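PDB 1PZM: hypoxanthine-guanine phosphoribosyltransferase, which probably converts hypoxanthine and guanine to IMP and GMP in purine salvage, transferring the phosphoribosyl group of 5-phosphoribosyl 1-diphosphate to the purine. Local coordinates for residues P58-C63 against P85-F90; P175-I180 against I196-K201. One frame throughout, in Å; residues are numbered along the deposited sequence.

Contact 1. Residues P58-C63 against P85-F90; sequences PLYLLC and PVKVEF
Over one face of the Tyr-60 ring lies the aliphatic stem of Lys-87, whose CB makes a CH-pi contact 4.2 Å from the ring centroid, displaced toward the rim. At the ring edge sits CG of Glu-89, and the carboxylate is nearly coplanar with the ring, the planes 19° apart. The extended Lys-87 chain runs alongside the tyrosine in the same direction, which brings its CD 3.6 Å from Tyr-60 OH; a water accepts a bond from Lys-87 NZ and joins it to that hydroxyl. A long lysine suits this place, greasy where it covers the ring and charged where it reaches water. Its CG and CD also pack on CG of Pro-58. Glu-89 OE1 accepts a hydrogen bond from Arg-113 N, and OE2 a weak one from Asp-114 N, which satisfies the buried carboxylate.

Beneath these side chains, strands 59-63 and 86-90 run parallel as the two strands of a right-handed beta-alpha-beta crossover through helix 69-81, part of the central parallel sheet of the type I phosphoribosyltransferase fold. Leu-59 and Leu-61 each give a bond through N and take one through O, and Cys-63 N gives the last, to Glu-89 O at 2.8 Å.

On the other face, Leu-61 CD1 meets Val-86 CG2 at 4.2 Å, and both side chains touch Leu-79 of the crossover helix. Cys-63, with SG anti to the backbone N (chi1 166°), sets its sulfur obliquely 4.9 Å from the centroid of Phe-90, a ring that stacks edge-to-face with Phe-69 of the second subunit.

Contact 2. Residues P175-I180 against I196-K201; sequences PRAFVI and ICVLKK. Unlike the reference sequence in segment 175-180: Arg-176 (reference His). With 5GP (guanosine-5'-monophosphate), chain C.
Phe-178 lays one ring face against the guanine of GMP, with N1 of the base 3.5 Å above the plane and over the ring centre, while the next residue, Val-179, reads the base edge through its backbone. Val-179 N donates to O6 at 2.8 Å, and Val-179 O accepts from N1 at 2.6 Å and, weakly, from N2. This is the purine site of the phosphoribosyltransferase hood, a small antiparallel sheet in which strand 196-199 lies between strands 179-180 and 23-28. An aromatic residue suits the stacking position. Because Val-179 bonds the base through its main-chain N and O, its side chain is left to pack between the hood, at Leu-27 and Ile-196, and Leu-155 of the core sheet. Lys-157 NZ bonds both GMP and Ala-177 O.

Behind the first shell, three backbone bonds fix strand 179-180. Ile-180 and Cys-197 form a hydrogen-bonded pair, each N donating to the other's O at 2.9 Å, and Leu-199 N gives an almost straight bond (173°) to Phe-178 O. Val-179 and Val-198 form the non-hydrogen-bonded pair next to them. The bonds to Phe-178 O and from Ile-180 N hold the two peptides that carry Val-179 N and Val-179 O, while the bond from Cys-197 N to Ile-180 O extends the ladder by one peptide.

Beta-branched Val-179, Ile-180, Ile-196 and Val-198 favour the extended backbone that this ladder needs. Ile-180 crosses Leu-199 at about a right angle, its CG2 4.0 Å from Leu-199 CB. A chi1 of -171°, which turns CG away from the Phe-178 nitrogen, carries the ring between guanine and the side chain of Leu-199, where Phe-178 CD1 meets Leu-199 CD2 obliquely at 4.2 Å.

Contact 1 and contact 2 lie on opposite sides of the chain's centre, their own centres 29 Å apart and their nearest atoms about 15 Å apart, and contact 1 is complete in the sequence before contact 2 begins. Contact 1 belongs to the core parallel sheet and faces the second subunit; contact 2 belongs to the hood and stays within its own subunit. GMP relates them: contact 2 holds the guanine directly, whereas Cys-63 of contact 1 has its side chain about 11 Å from the nucleotide and about 9 Å from the side chain of Asp-126, a GMP-binding residue following the neighbouring core strand 120-125.

Contact 1. Residues P58-C63 against P85-F90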
loop_
_atom_site.group_PDB
_atom_site.type_symbol
_atom_site.label_atom_id
_atom_site.label_comp_id
_atom_site.label_asym_id
_atom_site.label_seq_id
_atom_site.Cartn_x
_atom_site.Cartn_y
_atom_site.Cartn_z
ATOM N N PRO A 58 16.945 10.781 0.190
ATOM C CA PRO A 58 16.480 9.587 -0.530
ATOM C C PRO A 58 15.587 9.945 -1.703
ATOM O O PRO A 58 15.376 11.120 -1.913
ATOM C CB PRO A 58 15.629 8.889 0.537
ATOM C CG PRO A 58 15.041 10.038 1.283
ATOM C CD PRO A 58 16.006 11.161 1.253
ATOM N N LEU A 59 15.098 8.950 -2.449
ATOM C CA LEU A 59 13.963 9.134 -3.377
ATOM C C LEU A 59 12.698 8.995 -2.581
ATOM O O LEU A 59 12.461 7.938 -1.956
ATOM C CB LEU A 59 13.918 8.021 -4.403
ATOM C CG LEU A 59 12.895 8.126 -5.532
ATOM C CD1 LEU A 59 12.982 9.464 -6.209
ATOM C CD2 LEU A 59 13.209 6.993 -6.547
ATOM N N TYR A 60 11.909 10.060 -2.587
ATOM C CA TYR A 60 10.606 10.037 -1.963
ATOM C C TYR A 60 9.607 9.509 -2.949
ATOM O O TYR A 60 9.391 10.144 -3.996
ATOM C CB TYR A 60 10.185 11.443 -1.544
ATOM C CG TYR A 60 10.805 11.873 -0.242
ATOM C CD1 TYR A 60 12.126 12.358 -0.196
ATOM C CD2 TYR A 60 10.060 11.827 0.960
ATOM C CE1 TYR A 60 12.672 12.791 1.053
ATOM C CE2 TYR A 60 10.605 12.251 2.196
ATOM C CZ TYR A 60 11.902 12.725 2.208
ATOM O OH TYR A 60 12.439 13.134 3.374
ATOM N N LEU A 61 8.963 8.392 -2.602
ATOM C CA LEU A 61 7.870 7.882 -3.445
ATOM C C LEU A 61 6.586 8.478 -2.874
ATOM O O LEU A 61 6.283 8.273 -1.676
ATOM C CB LEU A 61 7.821 6.348 -3.411
ATOM C CG LEU A 61 9.049 5.583 -3.974
ATOM C CD1 LEU A 61 8.909 4.089 -3.749
ATOM C CD2 LEU A 61 9.265 5.887 -5.449
ATOM N N LEU A 62 5.868 9.229 -3.714
ATOM C CA LEU A 62 4.591 9.844 -3.358
ATOM C C LEU A 62 3.439 8.999 -3.909
ATOM O O LEU A 62 3.083 9.091 -5.131
ATOM C CB LEU A 62 4.533 11.331 -3.842
ATOM C CG LEU A 62 5.203 12.322 -2.844
ATOM C CD1 LEU A 62 6.613 11.923 -2.234
ATOM C CD2 LEU A 62 5.328 13.699 -3.480
ATOM N N CYS A 63 2.880 8.159 -3.021
ATOM C CA CYS A 63 1.861 7.200 -3.448
ATOM C C CYS A 63 0.462 7.851 -3.584
ATOM O O CYS A 63 -0.077 8.395 -2.621
ATOM C CB CYS A 63 1.816 6.004 -2.486
ATOM S SG CYS A 63 0.373 4.958 -2.661
ATOM N N PRO A 85 17.785 4.197 -1.951
ATOM C CA PRO A 85 17.197 4.384 -0.631
ATOM C C PRO A 85 15.877 5.106 -0.820
ATOM O O PRO A 85 15.847 6.053 -1.615
ATOM C CB PRO A 85 18.207 5.253 0.118
ATOM C CG PRO A 85 19.002 5.993 -0.996
ATOM C CD PRO A 85 18.912 5.121 -2.230
ATOM N N VAL A 86 14.815 4.666 -0.133
ATOM C CA VAL A 86 13.544 5.378 -0.275
ATOM C C VAL A 86 12.857 5.773 1.001
ATOM O O VAL A 86 13.081 5.148 2.049
ATOM C CB VAL A 86 12.522 4.689 -1.193
ATOM C CG1 VAL A 86 13.168 3.985 -2.453
ATOM C CG2 VAL A 86 11.492 3.884 -0.490
ATOM N N LYS A 87 12.026 6.816 0.897
ATOM C CA LYS A 87 11.004 7.151 1.933
ATOM C C LYS A 87 9.655 7.237 1.218
ATOM O O LYS A 87 9.602 7.436 -0.015
ATOM C CB LYS A 87 11.349 8.447 2.658
ATOM C CG LYS A 87 12.564 8.339 3.565
ATOM C CD LYS A 87 12.813 9.667 4.313
ATOM C CE LYS A 87 14.008 9.549 5.275
ATOM N NZ LYS A 87 14.448 10.883 5.881
ATOM N N VAL A 88 8.577 7.067 1.962
ATOM C CA VAL A 88 7.269 6.901 1.345
ATOM C C VAL A 88 6.324 7.917 1.943
ATOM O O VAL A 88 6.348 8.177 3.171
ATOM C CB VAL A 88 6.740 5.448 1.540
ATOM C CG1 VAL A 88 5.358 5.269 0.876
ATOM C CG2 VAL A 88 7.733 4.446 0.887
ATOM N N GLU A 89 5.560 8.557 1.063
ATOM C CA GLU A 89 4.502 9.509 1.461
ATOM C C GLU A 89 3.225 9.066 0.769
ATOM O O GLU A 89 3.263 8.427 -0.295
ATOM C CB GLU A 89 4.808 10.956 1.019
ATOM C CG GLU A 89 5.949 11.634 1.757
ATOM C CD GLU A 89 5.763 11.751 3.283
ATOM O OE1 GLU A 89 4.613 11.748 3.818
ATOM O OE2 GLU A 89 6.807 11.822 3.967
ATOM N N PHE A 90 2.113 9.390 1.395
ATOM C CA PHE A 90 0.808 9.040 0.884
ATOM C C PHE A 90 -0.023 10.308 0.605
ATOM O O PHE A 90 -0.231 11.144 1.470
ATOM C CB PHE A 90 0.129 8.101 1.877
ATOM C CG PHE A 90 0.837 6.759 1.987
ATOM C CD1 PHE A 90 0.568 5.734 1.068
ATOM C CD2 PHE A 90 1.799 6.549 2.950
ATOM C CE1 PHE A 90 1.234 4.516 1.126
ATOM C CE2 PHE A 90 2.463 5.295 3.059
ATOM C CZ PHE A 90 2.210 4.295 2.124
HETATM O O HOH W 1 14.948 12.721 4.148
#

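Contact 2. Residues P175-I180 against I196-K201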
loop_
_atom_site.group_PDB
_atom_site.type_symbol
_atom_site.label_atom_id
_atom_site.label_comp_id
_atom_site.label_asym_id
_atom_site.label_seq_id
_atom_site.Cartn_x
_atom_site.Cartn_y
_atom_site.Cartn_z
ATOM N N PRO A 175 -3.900 0.472 -24.680
ATOM C CA PRO A 175 -4.981 1.222 -25.335
ATOM C C PRO A 175 -6.069 1.584 -24.333
ATOM O O PRO A 175 -5.998 1.249 -23.131
ATOM C CB PRO A 175 -5.457 0.295 -26.473
ATOM C CG PRO A 175 -4.983 -1.067 -26.112
ATOM C CD PRO A 175 -3.926 -0.970 -24.994
ATOM N N ARG A 176 -7.024 2.380 -24.782
ATOM C CA ARG A 176 -8.112 2.738 -23.896
ATOM C C ARG A 176 -8.909 1.485 -23.525
ATOM O O ARG A 176 -9.167 0.580 -24.352
ATOM C CB ARG A 176 -8.933 3.864 -24.476
ATOM C CG ARG A 176 -8.242 5.200 -24.202
ATOM C CD ARG A 176 -9.158 6.395 -24.140
ATOM N NE ARG A 176 -9.668 6.618 -22.781
ATOM C CZ ARG A 176 -10.817 7.249 -22.519
ATOM N NH1 ARG A 176 -11.555 7.714 -23.521
ATOM N NH2 ARG A 176 -11.231 7.430 -21.265
ATOM N N ALA A 177 -9.180 1.370 -22.258
ATOM C CA ALA A 177 -9.990 0.285 -21.812
ATOM C C ALA A 177 -10.131 0.492 -20.313
ATOM O O ALA A 177 -9.256 1.068 -19.653
ATOM C CB ALA A 177 -9.297 -1.043 -22.116
ATOM N N PHE A 178 -11.214 0.038 -19.739
ATOM C CA PHE A 178 -11.284 0.234 -18.307
ATOM C C PHE A 178 -10.659 -0.973 -17.596
ATOM O O PHE A 178 -11.111 -2.094 -17.770
ATOM C CB PHE A 178 -12.703 0.485 -17.878
ATOM C CG PHE A 178 -12.813 0.898 -16.445
ATOM C CD1 PHE A 178 -12.859 -0.057 -15.438
ATOM C CD2 PHE A 178 -12.838 2.230 -16.106
ATOM C CE1 PHE A 178 -12.982 0.328 -14.106
ATOM C CE2 PHE A 178 -12.953 2.621 -14.794
ATOM C CZ PHE A 178 -13.017 1.659 -13.785
ATOM N N VAL A 179 -9.599 -0.760 -16.822
ATOM C CA VAL A 179 -9.016 -1.897 -16.144
ATOM C C VAL A 179 -9.295 -1.950 -14.637
ATOM O O VAL A 179 -9.595 -0.899 -14.038
ATOM C CB VAL A 179 -7.530 -2.043 -16.419
ATOM C CG1 VAL A 179 -7.217 -2.007 -18.013
ATOM C CG2 VAL A 179 -6.723 -1.053 -15.603
ATOM N N ILE A 180 -9.176 -3.172 -14.065
ATOM C CA ILE A 180 -9.358 -3.433 -12.640
ATOM C C ILE A 180 -8.188 -4.348 -12.226
ATOM O O ILE A 180 -7.477 -4.879 -13.101
ATOM C CB ILE A 180 -10.727 -4.142 -12.379
ATOM C CG1 ILE A 180 -10.728 -5.511 -13.116
ATOM C CG2 ILE A 180 -11.935 -3.217 -12.828
ATOM C CD1 ILE A 180 -11.834 -6.461 -12.743
ATOM N N ILE A 196 -3.914 -7.704 -13.825
ATOM C CA ILE A 196 -4.651 -6.575 -14.299
ATOM C C ILE A 196 -5.592 -7.076 -15.393
ATOM O O ILE A 196 -5.142 -7.707 -16.386
ATOM C CB ILE A 196 -3.702 -5.514 -14.840
ATOM C CG1 ILE A 196 -2.872 -4.907 -13.690
ATOM C CG2 ILE A 196 -4.536 -4.399 -15.623
ATOM C CD1 ILE A 196 -1.668 -4.107 -14.194
ATOM N N CYS A 197 -6.886 -6.786 -15.223
ATOM C CA CYS A 197 -7.890 -7.304 -16.144
ATOM C C CYS A 197 -8.715 -6.201 -16.803
ATOM O O CYS A 197 -8.832 -5.112 -16.257
ATOM C CB CYS A 197 -8.819 -8.272 -15.436
ATOM S SG CYS A 197 -7.980 -9.665 -14.603
ATOM N N VAL A 198 -9.269 -6.483 -17.976
ATOM C CA VAL A 198 -10.220 -5.565 -18.593
ATOM C C VAL A 198 -11.609 -5.983 -18.150
ATOM O O VAL A 198 -11.985 -7.137 -18.315
ATOM C CB VAL A 198 -10.109 -5.595 -20.126
ATOM C CG1 VAL A 198 -11.101 -4.576 -20.764
ATOM C CG2 VAL A 198 -8.727 -5.270 -20.507
ATOM N N LEU A 199 -12.351 -5.046 -17.558
ATOM C CA LEU A 199 -13.639 -5.331 -16.892
ATOM C C LEU A 199 -14.710 -5.786 -17.915
ATOM O O LEU A 199 -14.899 -5.127 -18.968
ATOM C CB LEU A 199 -14.112 -4.085 -16.108
ATOM C CG LEU A 199 -15.451 -4.203 -15.372
ATOM C CD1 LEU A 199 -15.388 -5.128 -14.130
ATOM C CD2 LEU A 199 -15.976 -2.841 -14.982
ATOM N N LYS A 200 -15.402 -6.900 -17.612
ATOM C CA LYS A 200 -16.508 -7.390 -18.474
ATOM C C LYS A 200 -17.565 -6.283 -18.751
ATOM O O LYS A 200 -18.142 -5.734 -17.792
ATOM C CB LYS A 200 -17.204 -8.620 -17.854
ATOM C CG LYS A 200 -16.780 -9.987 -18.393
ATOM C CD LYS A 200 -17.502 -11.096 -17.625
ATOM C CE LYS A 200 -16.820 -12.469 -17.707
ATOM N NZ LYS A 200 -17.554 -13.495 -16.861
ATOM N N LYS A 201 -17.806 -5.989 -20.041
ATOM C CA LYS A 201 -18.766 -4.978 -20.548
ATOM C C LYS A 201 -19.973 -4.438 -19.721
ATOM O O LYS A 201 -20.567 -3.424 -20.113
HETATM P P 5GP C . -7.352 10.981 -15.401
HETATM O O1P 5GP C . -6.022 10.671 -15.995
HETATM O O2P 5GP C . -8.390 11.251 -16.431
HETATM O O3P 5GP C . -7.157 12.241 -14.642
HETATM O "O5'" 5GP C . -7.781 9.780 -14.427
HETATM C "C5'" 5GP C . -8.947 9.830 -13.594
HETATM C "C4'" 5GP C . -8.936 8.740 -12.480
HETATM O "O4'" 5GP C . -9.378 7.450 -12.931
HETATM C "C3'" 5GP C . -7.580 8.491 -11.827
HETATM O "O3'" 5GP C . -7.706 8.277 -10.419
HETATM C "C2'" 5GP C . -7.127 7.219 -12.526
HETATM O "O2'" 5GP C . -6.155 6.565 -11.762
HETATM C "C1'" 5GP C . -8.422 6.422 -12.744
HETATM N N9 5GP C . -8.395 5.585 -13.981
HETATM C C8 5GP C . -8.357 5.964 -15.337
HETATM N N7 5GP C . -8.467 4.819 -16.143
HETATM C C5 5GP C . -8.832 3.821 -15.265
HETATM C C6 5GP C . -9.073 2.456 -15.463
HETATM O O6 5GP C . -8.944 1.931 -16.612
HETATM N N1 5GP C . -9.427 1.658 -14.375
HETATM C C2 5GP C . -9.556 2.232 -13.109
HETATM N N2 5GP C . -9.924 1.509 -12.053
HETATM N N3 5GP C . -9.303 3.560 -12.915
HETATM C C4 5GP C . -8.948 4.341 -14.001
#